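Local atomic coordinates of putative gamma-hydroxymuconic semialdehyde dehydrogenase (Pseudomonas, PDB entry 4GO3), a protein that probably oxidises gamma-hydroxymuconic semialdehyde with NAD(P)+ as cofactor, as a member of the aldehyde dehydrogenase family. Residues R286-K291 / V390-D395; L327-V332 / N360-E365. The protein carries 2 engineered substitutions. All coordinates share one frame; numbering follows the deposited sequence.

Contact 1: R286-K291 / V390-D395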
ATOM      1  N   ARG A 286     -12.105  24.644  -7.305  1.00 28.43           N
ATOM      2  CA  ARG A 286     -11.375  25.820  -6.900  1.00 23.65           C
ATOM      3  C   ARG A 286     -10.800  26.538  -8.101  1.00 32.06           C
ATOM      4  O   ARG A 286      -9.691  26.253  -8.497  1.00 25.40           O
ATOM      5  CB  ARG A 286     -10.219  25.409  -6.013  1.00 26.14           C
ATOM      6  CG  ARG A 286     -10.595  24.887  -4.670  1.00 33.69           C
ATOM      7  CD  ARG A 286      -9.378  24.870  -3.789  1.00 32.22           C
ATOM      8  NE  ARG A 286      -8.346  23.991  -4.310  1.00 31.22           N
ATOM      9  CZ  ARG A 286      -7.057  24.110  -4.042  1.00 37.03           C
ATOM     10  NH1 ARG A 286      -6.618  25.074  -3.260  1.00 31.37           N
ATOM     11  NH2 ARG A 286      -6.206  23.255  -4.560  1.00 30.68           N
ATOM     12  N   LEU A 287     -11.554  27.475  -8.657  1.00 46.67           N
ATOM     13  CA  LEU A 287     -11.082  28.288  -9.757  1.00 40.92           C
ATOM     14  C   LEU A 287     -10.100  29.303  -9.253  1.00 51.17           C
ATOM     15  O   LEU A 287     -10.419  30.090  -8.381  1.00 48.22           O
ATOM     16  CB  LEU A 287     -12.235  29.013 -10.405  1.00 41.49           C
ATOM     17  CG  LEU A 287     -12.840  28.305 -11.600  1.00 46.86           C
ATOM     18  CD1 LEU A 287     -14.030  29.079 -12.094  1.00 46.76           C
ATOM     19  CD2 LEU A 287     -11.817  28.137 -12.683  1.00 39.23           C
ATOM     20  N   ILE A 288      -8.898  29.269  -9.813  1.00 37.90           N
ATOM     21  CA  ILE A 288      -7.821  30.179  -9.467  1.00 35.12           C
ATOM     22  C   ILE A 288      -7.484  30.975 -10.714  1.00 40.98           C
ATOM     23  O   ILE A 288      -6.840  30.475 -11.619  1.00 40.76           O
ATOM     24  CB  ILE A 288      -6.587  29.408  -9.024  1.00 38.02           C
ATOM     25  CG1 ILE A 288      -6.856  28.684  -7.723  1.00 41.44           C
ATOM     26  CG2 ILE A 288      -5.423  30.316  -8.866  1.00 33.84           C
ATOM     27  CD1 ILE A 288      -6.093  27.423  -7.583  1.00 35.60           C
ATOM     28  N   LEU A 289      -7.935  32.219 -10.763  1.00 29.29           N
ATOM     29  CA  LEU A 289      -7.830  33.012 -11.974  1.00 30.39           C
ATOM     30  C   LEU A 289      -6.803  34.098 -11.825  1.00 36.48           C
ATOM     31  O   LEU A 289      -6.745  34.773 -10.800  1.00 39.41           O
ATOM     32  CB  LEU A 289      -9.171  33.636 -12.312  1.00 28.16           C
ATOM     33  CG  LEU A 289     -10.354  32.669 -12.182  1.00 34.81           C
ATOM     34  CD1 LEU A 289     -11.660  33.403 -12.443  1.00 32.28           C
ATOM     35  CD2 LEU A 289     -10.184  31.494 -13.135  1.00 26.59           C
ATOM     36  N   HIS A 290      -6.045  34.289 -12.877  1.00 42.67           N
ATOM     37  CA  HIS A 290      -5.087  35.352 -12.925  1.00 42.65           C
ATOM     38  C   HIS A 290      -5.851  36.635 -13.034  1.00 41.32           C
ATOM     39  O   HIS A 290      -6.710  36.773 -13.880  1.00 40.36           O
ATOM     40  CB  HIS A 290      -4.207  35.157 -14.136  1.00 40.25           C
ATOM     41  CG  HIS A 290      -3.234  36.255 -14.356  1.00 39.51           C
ATOM     42  ND1 HIS A 290      -2.114  36.416 -13.584  1.00 49.52           N
ATOM     43  CD2 HIS A 290      -3.200  37.235 -15.277  1.00 39.97           C
ATOM     44  CE1 HIS A 290      -1.435  37.459 -14.011  1.00 43.12           C
ATOM     45  NE2 HIS A 290      -2.071  37.970 -15.041  1.00 39.62           N
ATOM     46  N   LYS A 291      -5.526  37.570 -12.158  1.00 48.27           N
ATOM     47  CA  LYS A 291      -6.217  38.833 -12.047  1.00 41.87           C
ATOM     48  C   LYS A 291      -6.455  39.560 -13.358  1.00 45.86           C
ATOM     49  O   LYS A 291      -7.373  40.344 -13.464  1.00 50.27           O
ATOM     50  CB  LYS A 291      -5.457  39.738 -11.095  1.00 42.27           C
ATOM     51  CG  LYS A 291      -4.058  40.068 -11.531  1.00 72.26           C
ATOM     52  CD  LYS A 291      -3.733  41.527 -11.245  1.00 82.50           C
ATOM     53  CE  LYS A 291      -2.235  41.804 -11.164  1.00 75.26           C
ATOM     54  NZ  LYS A 291      -1.891  42.456  -9.880  1.00 68.91           N
ATOM     55  N   VAL A 390     -10.886  32.570  -6.846  1.00 39.79           N
ATOM     56  CA  VAL A 390      -9.849  33.299  -6.162  1.00 34.77           C
ATOM     57  C   VAL A 390      -8.941  33.824  -7.241  1.00 41.02           C
ATOM     58  O   VAL A 390      -8.870  33.249  -8.326  1.00 42.09           O
ATOM     59  CB  VAL A 390      -9.099  32.380  -5.230  1.00 28.42           C
ATOM     60  CG1 VAL A 390      -7.769  32.974  -4.851  1.00 48.58           C
ATOM     61  CG2 VAL A 390      -9.952  32.106  -4.001  1.00 39.40           C
ATOM     62  N   ARG A 391      -8.269  34.933  -6.975  1.00 29.56           N
ATOM     63  CA  ARG A 391      -7.425  35.528  -7.994  1.00 20.75           C
ATOM     64  C   ARG A 391      -5.993  35.563  -7.547  1.00 25.12           C
ATOM     65  O   ARG A 391      -5.709  35.564  -6.362  1.00 34.93           O
ATOM     66  CB  ARG A 391      -7.912  36.916  -8.304  1.00 28.63           C
ATOM     67  CG  ARG A 391      -9.305  36.934  -8.920  1.00 30.78           C
ATOM     68  CD  ARG A 391     -10.003  38.229  -8.563  1.00 36.55           C
ATOM     69  NE  ARG A 391     -10.644  38.855  -9.708  1.00 37.87           N
ATOM     70  CZ  ARG A 391     -11.949  38.833  -9.926  1.00 34.19           C
ATOM     71  NH1 ARG A 391     -12.747  38.204  -9.076  1.00 26.53           N
ATOM     72  NH2 ARG A 391     -12.450  39.439 -10.988  1.00 30.91           N
ATOM     73  N   PHE A 392      -5.084  35.572  -8.507  1.00 35.56           N
ATOM     74  CA  PHE A 392      -3.664  35.603  -8.217  1.00 37.17           C
ATOM     75  C   PHE A 392      -2.932  36.451  -9.247  1.00 45.36           C
ATOM     76  O   PHE A 392      -3.507  36.856 -10.261  1.00 36.52           O
ATOM     77  CB  PHE A 392      -3.107  34.192  -8.232  1.00 33.12           C
ATOM     78  CG  PHE A 392      -3.008  33.594  -9.598  1.00 30.83           C
ATOM     79  CD1 PHE A 392      -1.819  33.639 -10.300  1.00 31.21           C
ATOM     80  CD2 PHE A 392      -4.098  32.976 -10.180  1.00 27.22           C
ATOM     81  CE1 PHE A 392      -1.713  33.078 -11.550  1.00 30.23           C
ATOM     82  CE2 PHE A 392      -4.003  32.407 -11.417  1.00 25.47           C
ATOM     83  CZ  PHE A 392      -2.804  32.458 -12.109  1.00 35.75           C
ATOM     84  N   SER A 393      -1.656  36.706  -8.990  1.00 48.81           N
ATOM     85  CA  SER A 393      -0.849  37.525  -9.894  1.00 43.21           C
ATOM     86  C   SER A 393       0.480  36.854 -10.282  1.00 41.18           C
ATOM     87  O   SER A 393       1.046  37.168 -11.308  1.00 51.91           O
ATOM     88  CB  SER A 393      -0.654  38.927  -9.310  1.00 34.03           C
ATOM     89  OG  SER A 393      -0.984  38.974  -7.931  1.00 53.39           O
ATOM     90  N   SER A 394       0.961  35.917  -9.472  1.00 47.72           N
ATOM     91  CA  SER A 394       2.165  35.168  -9.816  1.00 44.15           C
ATOM     92  C   SER A 394       1.910  33.676 -10.014  1.00 43.59           C
ATOM     93  O   SER A 394       0.985  33.099  -9.445  1.00 40.98           O
ATOM     94  CB  SER A 394       3.240  35.329  -8.731  1.00 45.08           C
ATOM     95  OG  SER A 394       2.770  34.918  -7.453  1.00 63.50           O
ATOM     96  N   ASP A 395       2.769  33.041 -10.794  1.00 45.65           N
ATOM     97  CA  ASP A 395       2.796  31.590 -10.817  1.00 44.50           C
ATOM     98  C   ASP A 395       2.946  31.079  -9.392  1.00 50.06           C
ATOM     99  O   ASP A 395       2.240  30.152  -8.969  1.00 49.63           O
ATOM    100  CB  ASP A 395       3.937  31.082 -11.691  1.00 40.57           C
ATOM    101  CG  ASP A 395       3.709  31.373 -13.170  1.00 48.85           C
ATOM    102  OD1 ASP A 395       2.779  32.154 -13.501  1.00 45.79           O
ATOM    103  OD2 ASP A 395       4.456  30.815 -14.006  1.00 46.56           O
TER

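Contact 2: L327-V332 / N360-E365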
ATOM      1  N   LEU A 327     -29.552  14.735   1.863  1.00 36.56           N
ATOM      2  CA  LEU A 327     -28.485  15.153   2.741  1.00 37.89           C
ATOM      3  C   LEU A 327     -27.376  15.914   1.987  1.00 40.97           C
ATOM      4  O   LEU A 327     -27.000  16.990   2.404  1.00 42.54           O
ATOM      5  CB  LEU A 327     -27.936  13.952   3.505  1.00 49.15           C
ATOM      6  CG  LEU A 327     -27.609  14.076   4.989  1.00 64.09           C
ATOM      7  CD1 LEU A 327     -26.195  13.607   5.210  1.00 72.44           C
ATOM      8  CD2 LEU A 327     -27.780  15.489   5.494  1.00 51.43           C
ATOM      9  N   ARG A 328     -26.851  15.352   0.913  1.00 54.78           N
ATOM     10  CA  ARG A 328     -25.862  16.072   0.146  1.00 52.95           C
ATOM     11  C   ARG A 328     -26.397  17.464  -0.099  1.00 46.09           C
ATOM     12  O   ARG A 328     -25.750  18.447   0.219  1.00 48.50           O
ATOM     13  CB  ARG A 328     -25.589  15.376  -1.177  1.00 52.94           C
ATOM     14  CG  ARG A 328     -24.239  15.690  -1.751  1.00 50.68           C
ATOM     15  CD  ARG A 328     -23.487  16.559  -0.816  1.00 44.26           C
ATOM     16  NE  ARG A 328     -22.233  15.953  -0.439  1.00 63.56           N
ATOM     17  CZ  ARG A 328     -22.043  15.280   0.682  1.00 92.39           C
ATOM     18  NH1 ARG A 328     -23.042  15.137   1.532  1.00 87.28           N
ATOM     19  NH2 ARG A 328     -20.855  14.756   0.954  1.00 81.89           N
ATOM     20  N   ARG A 329     -27.590  17.553  -0.652  1.00 23.03           N
ATOM     21  CA  ARG A 329     -28.179  18.835  -0.922  1.00 31.58           C
ATOM     22  C   ARG A 329     -28.060  19.749   0.277  1.00 35.80           C
ATOM     23  O   ARG A 329     -27.688  20.897   0.158  1.00 34.54           O
ATOM     24  CB  ARG A 329     -29.632  18.658  -1.300  1.00 24.76           C
ATOM     25  CG  ARG A 329     -30.266  19.917  -1.760  1.00 32.29           C
ATOM     26  CD  ARG A 329     -31.118  20.486  -0.672  1.00 53.02           C
ATOM     27  NE  ARG A 329     -32.040  19.509  -0.112  1.00 52.37           N
ATOM     28  CZ  ARG A 329     -33.190  19.171  -0.674  1.00 47.79           C
ATOM     29  NH1 ARG A 329     -33.551  19.727  -1.816  1.00 33.10           N
ATOM     30  NH2 ARG A 329     -33.976  18.277  -0.102  1.00 46.90           N
ATOM     31  N   ASP A 330     -28.376  19.226   1.445  1.00 48.27           N
ATOM     32  CA  ASP A 330     -28.509  20.032   2.621  1.00 47.23           C
ATOM     33  C   ASP A 330     -27.177  20.528   3.009  1.00 53.43           C
ATOM     34  O   ASP A 330     -27.040  21.567   3.600  1.00 58.16           O
ATOM     35  CB  ASP A 330     -29.042  19.204   3.775  1.00 61.08           C
ATOM     36  CG  ASP A 330     -30.451  18.748   3.575  1.00 64.14           C
ATOM     37  OD1 ASP A 330     -31.026  19.046   2.538  1.00 65.15           O
ATOM     38  OD2 ASP A 330     -30.984  18.074   4.447  1.00 56.15           O
ATOM     39  N   ARG A 331     -26.170  19.730   2.724  1.00 77.74           N
ATOM     40  CA  ARG A 331     -24.837  20.059   3.131  1.00 73.14           C
ATOM     41  C   ARG A 331     -24.291  21.089   2.208  1.00 77.48           C
ATOM     42  O   ARG A 331     -23.624  21.992   2.631  1.00 83.17           O
ATOM     43  CB  ARG A 331     -23.957  18.833   3.093  1.00 54.98           C
ATOM     44  CG  ARG A 331     -23.977  18.022   4.364  1.00 55.14           C
ATOM     45  CD  ARG A 331     -23.132  16.792   4.192  1.00 54.57           C
ATOM     46  NE  ARG A 331     -21.718  17.124   4.155  1.00 54.46           N
ATOM     47  CZ  ARG A 331     -20.910  16.994   5.190  1.00 54.73           C
ATOM     48  NH1 ARG A 331     -21.379  16.540   6.330  1.00 55.06           N
ATOM     49  NH2 ARG A 331     -19.638  17.308   5.088  1.00 54.75           N
ATOM     50  N   VAL A 332     -24.571  20.953   0.931  1.00 39.66           N
ATOM     51  CA  VAL A 332     -24.061  21.875  -0.030  1.00 40.37           C
ATOM     52  C   VAL A 332     -24.634  23.231   0.257  1.00 46.63           C
ATOM     53  O   VAL A 332     -23.943  24.194   0.212  1.00 45.66           O
ATOM     54  CB  VAL A 332     -24.405  21.440  -1.431  1.00 44.48           C
ATOM     55  CG1 VAL A 332     -24.015  22.486  -2.411  1.00 31.75           C
ATOM     56  CG2 VAL A 332     -23.738  20.172  -1.729  1.00 35.05           C
ATOM     57  N   ASN A 360     -39.286  18.983  -5.396  1.00 40.00           N
ATOM     58  CA  ASN A 360     -39.237  17.718  -4.674  1.00 43.50           C
ATOM     59  C   ASN A 360     -37.881  17.040  -4.764  1.00 46.48           C
ATOM     60  O   ASN A 360     -37.558  16.176  -3.955  1.00 51.18           O
ATOM     61  CB  ASN A 360     -40.342  16.789  -5.158  1.00 46.16           C
ATOM     62  CG  ASN A 360     -41.719  17.275  -4.756  1.00 48.69           C
ATOM     63  OD1 ASN A 360     -41.889  17.912  -3.714  1.00 49.40           O
ATOM     64  ND2 ASN A 360     -42.714  16.976  -5.577  1.00 37.70           N
ATOM     65  N   GLY A 361     -37.086  17.457  -5.744  1.00 37.89           N
ATOM     66  CA  GLY A 361     -35.770  16.906  -5.959  1.00 38.50           C
ATOM     67  C   GLY A 361     -34.699  17.648  -5.198  1.00 36.94           C
ATOM     68  O   GLY A 361     -34.944  18.709  -4.637  1.00 36.57           O
ATOM     69  N   PHE A 362     -33.501  17.077  -5.180  1.00 41.79           N
ATOM     70  CA  PHE A 362     -32.408  17.630  -4.401  1.00 37.02           C
ATOM     71  C   PHE A 362     -31.553  18.476  -5.288  1.00 32.95           C
ATOM     72  O   PHE A 362     -30.338  18.275  -5.358  1.00 39.73           O
ATOM     73  CB  PHE A 362     -31.558  16.515  -3.805  1.00 38.22           C
ATOM     74  CG  PHE A 362     -32.352  15.340  -3.349  1.00 38.51           C
ATOM     75  CD1 PHE A 362     -33.464  15.515  -2.537  1.00 43.17           C
ATOM     76  CD2 PHE A 362     -31.987  14.055  -3.725  1.00 36.05           C
ATOM     77  CE1 PHE A 362     -34.199  14.430  -2.113  1.00 42.49           C
ATOM     78  CE2 PHE A 362     -32.710  12.966  -3.307  1.00 37.96           C
ATOM     79  CZ  PHE A 362     -33.818  13.148  -2.499  1.00 42.99           C
ATOM     80  N   TYR A 363     -32.189  19.407  -5.989  1.00 33.11           N
ATOM     81  CA  TYR A 363     -31.469  20.259  -6.931  1.00 34.60           C
ATOM     82  C   TYR A 363     -30.738  21.412  -6.230  1.00 27.25           C
ATOM     83  O   TYR A 363     -31.181  21.904  -5.203  1.00 28.25           O
ATOM     84  CB  TYR A 363     -32.424  20.788  -8.000  1.00 26.37           C
ATOM     85  CG  TYR A 363     -32.953  19.733  -8.929  1.00 28.25           C
ATOM     86  CD1 TYR A 363     -32.333  19.469 -10.151  1.00 29.90           C
ATOM     87  CD2 TYR A 363     -34.077  19.001  -8.594  1.00 27.64           C
ATOM     88  CE1 TYR A 363     -32.831  18.504 -11.008  1.00 29.06           C
ATOM     89  CE2 TYR A 363     -34.578  18.036  -9.438  1.00 27.15           C
ATOM     90  CZ  TYR A 363     -33.956  17.791 -10.639  1.00 27.93           C
ATOM     91  OH  TYR A 363     -34.452  16.823 -11.471  1.00 37.03           O
ATOM     92  N   VAL A 364     -29.611  21.825  -6.790  1.00 23.50           N
ATOM     93  CA  VAL A 364     -28.924  23.013  -6.330  1.00 25.27           C
ATOM     94  C   VAL A 364     -28.415  23.711  -7.563  1.00 26.45           C
ATOM     95  O   VAL A 364     -27.901  23.073  -8.473  1.00 27.48           O
ATOM     96  CB  VAL A 364     -27.755  22.684  -5.397  1.00 28.82           C
ATOM     97  CG1 VAL A 364     -26.976  23.939  -5.042  1.00 22.73           C
ATOM     98  CG2 VAL A 364     -28.250  21.984  -4.151  1.00 31.84           C
ATOM     99  N   GLU A 365     -28.555  25.022  -7.608  1.00 39.16           N
ATOM    100  CA  GLU A 365     -28.147  25.765  -8.781  1.00 41.09           C
ATOM    101  C   GLU A 365     -26.650  25.792  -8.952  1.00 34.32           C
ATOM    102  O   GLU A 365     -25.917  25.960  -7.988  1.00 25.89           O
ATOM    103  CB  GLU A 365     -28.661  27.180  -8.680  1.00 40.08           C
ATOM    104  CG  GLU A 365     -30.134  27.257  -8.491  1.00 44.73           C
ATOM    105  CD  GLU A 365     -30.683  28.579  -8.901  1.00 48.85           C
ATOM    106  OE1 GLU A 365     -30.048  29.602  -8.619  1.00 46.33           O
ATOM    107  OE2 GLU A 365     -31.754  28.590  -9.516  1.00 58.99           O
TER

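Contact 1: R286-K291 / V390-D395
H290 and F392 meet edge to face where two parallel neighbours of a seven-stranded sheet, strands 286-290 and 386-392, run out into loops in this aldehyde dehydrogenase fold. The imidazole edge points at the phenyl face, with ring centroids 5.4 Å apart and planes at 66°. F392 has its CG between the backbone N and the carbonyl carbon (chi1 72°), which lays the ring across the neighbouring strand, and H290 CA makes a CH-pi contact over one face, 3.8 Å from the ring centroid. I288 comes to the same ring through its CG2 branch, crossing at about a right angle. On this side of the sheet I288, V390 and F392 pack against helix 395-403; L289 and R391 point to the other side and touch helix 294-307; R391 forms salt bridges with D295 of that helix and E370 of strand 367-370.

The parallel register pairs I288 with V390, L289 with R391 and H290 with F392. Backbone bonds alternate between the strands: V390 N gives to L287 O at 3.0 Å, and L289 N to V390 O at 2.8 Å. F392 N bonds L289 O, and K291 N meets F392 O at 2.9 Å, nearly straight (171°).

Contact 2: L327-V332 / N360-E365
R329 lies across F362 with guanidinium and ring planes 85° apart. CD1 of the phenyl ring is over one face of the guanidinium, 3.7 Å from R329 NH2, and the two side chains cross at about a right angle. The same arginine also reaches the backbone: R329 NH1 makes a weak hydrogen bond to G361 O, 3.3 Å long and bent to 130° at the hydrogen. Nearer the helix the contact is aliphatic. R329 CB meets F362 CB at 3.8 Å, and R329 CG touches V364 CG2 at 3.7 Å. V332, one turn further on, faces the same valine more loosely, its CG1 being 4.2 Å from V364 CG1.

In R329, CG is anti to the backbone N (chi1 -173°), and bends at chi2 and chi3 fold the chain so that its methylene part lies on the valine while its head turns to the loop. D330 fixes that head from within the helix: R329 NE donates to D330 OD1 at 2.9 Å as part of a salt bridge, with the carboxylate oxygen close to the guanidinium plane.

This is a helix-on-loop packing in the aldehyde dehydrogenase fold, joining helix 326-341 to the irregular segment that leads into strand 367-370. F362 is the centre of an inverse gamma turn, and Y363 N makes a weak bond back to G361 O, the acceptor that R329 uses.

In the next shell, F362 touches A326 and V364 touches L333, both of the same helix. Y363 points its CB away from the helix, and its ring meets that of H26. R328, beside R329, is an NAD(+)-binding residue of this protein, although no NAD(+) is bound to this chain in the model, and its side chain touches W148, another residue of that site.

How the contacts relate
The two contacts are nested along the chain: strand 286-290 comes first, then helix 326-341 and the 360-365 loop of contact 2, and strand 386-392 closes contact 1. Their centres lie about 29 Å apart and their nearest atoms about 13 Å, so they do not meet. They are connected through the seven-stranded sheet, because the loop of contact 2 leads into strand 367-370, which pairs in parallel with strand 386-392. Contact 1 joins two inner strands of that sheet, and contact 2 places a helix against the approach to the next strand. Contact 2 includes an NAD(+)-binding residue, R328, whereas contact 1 lies away from the NAD(+)-binding residues.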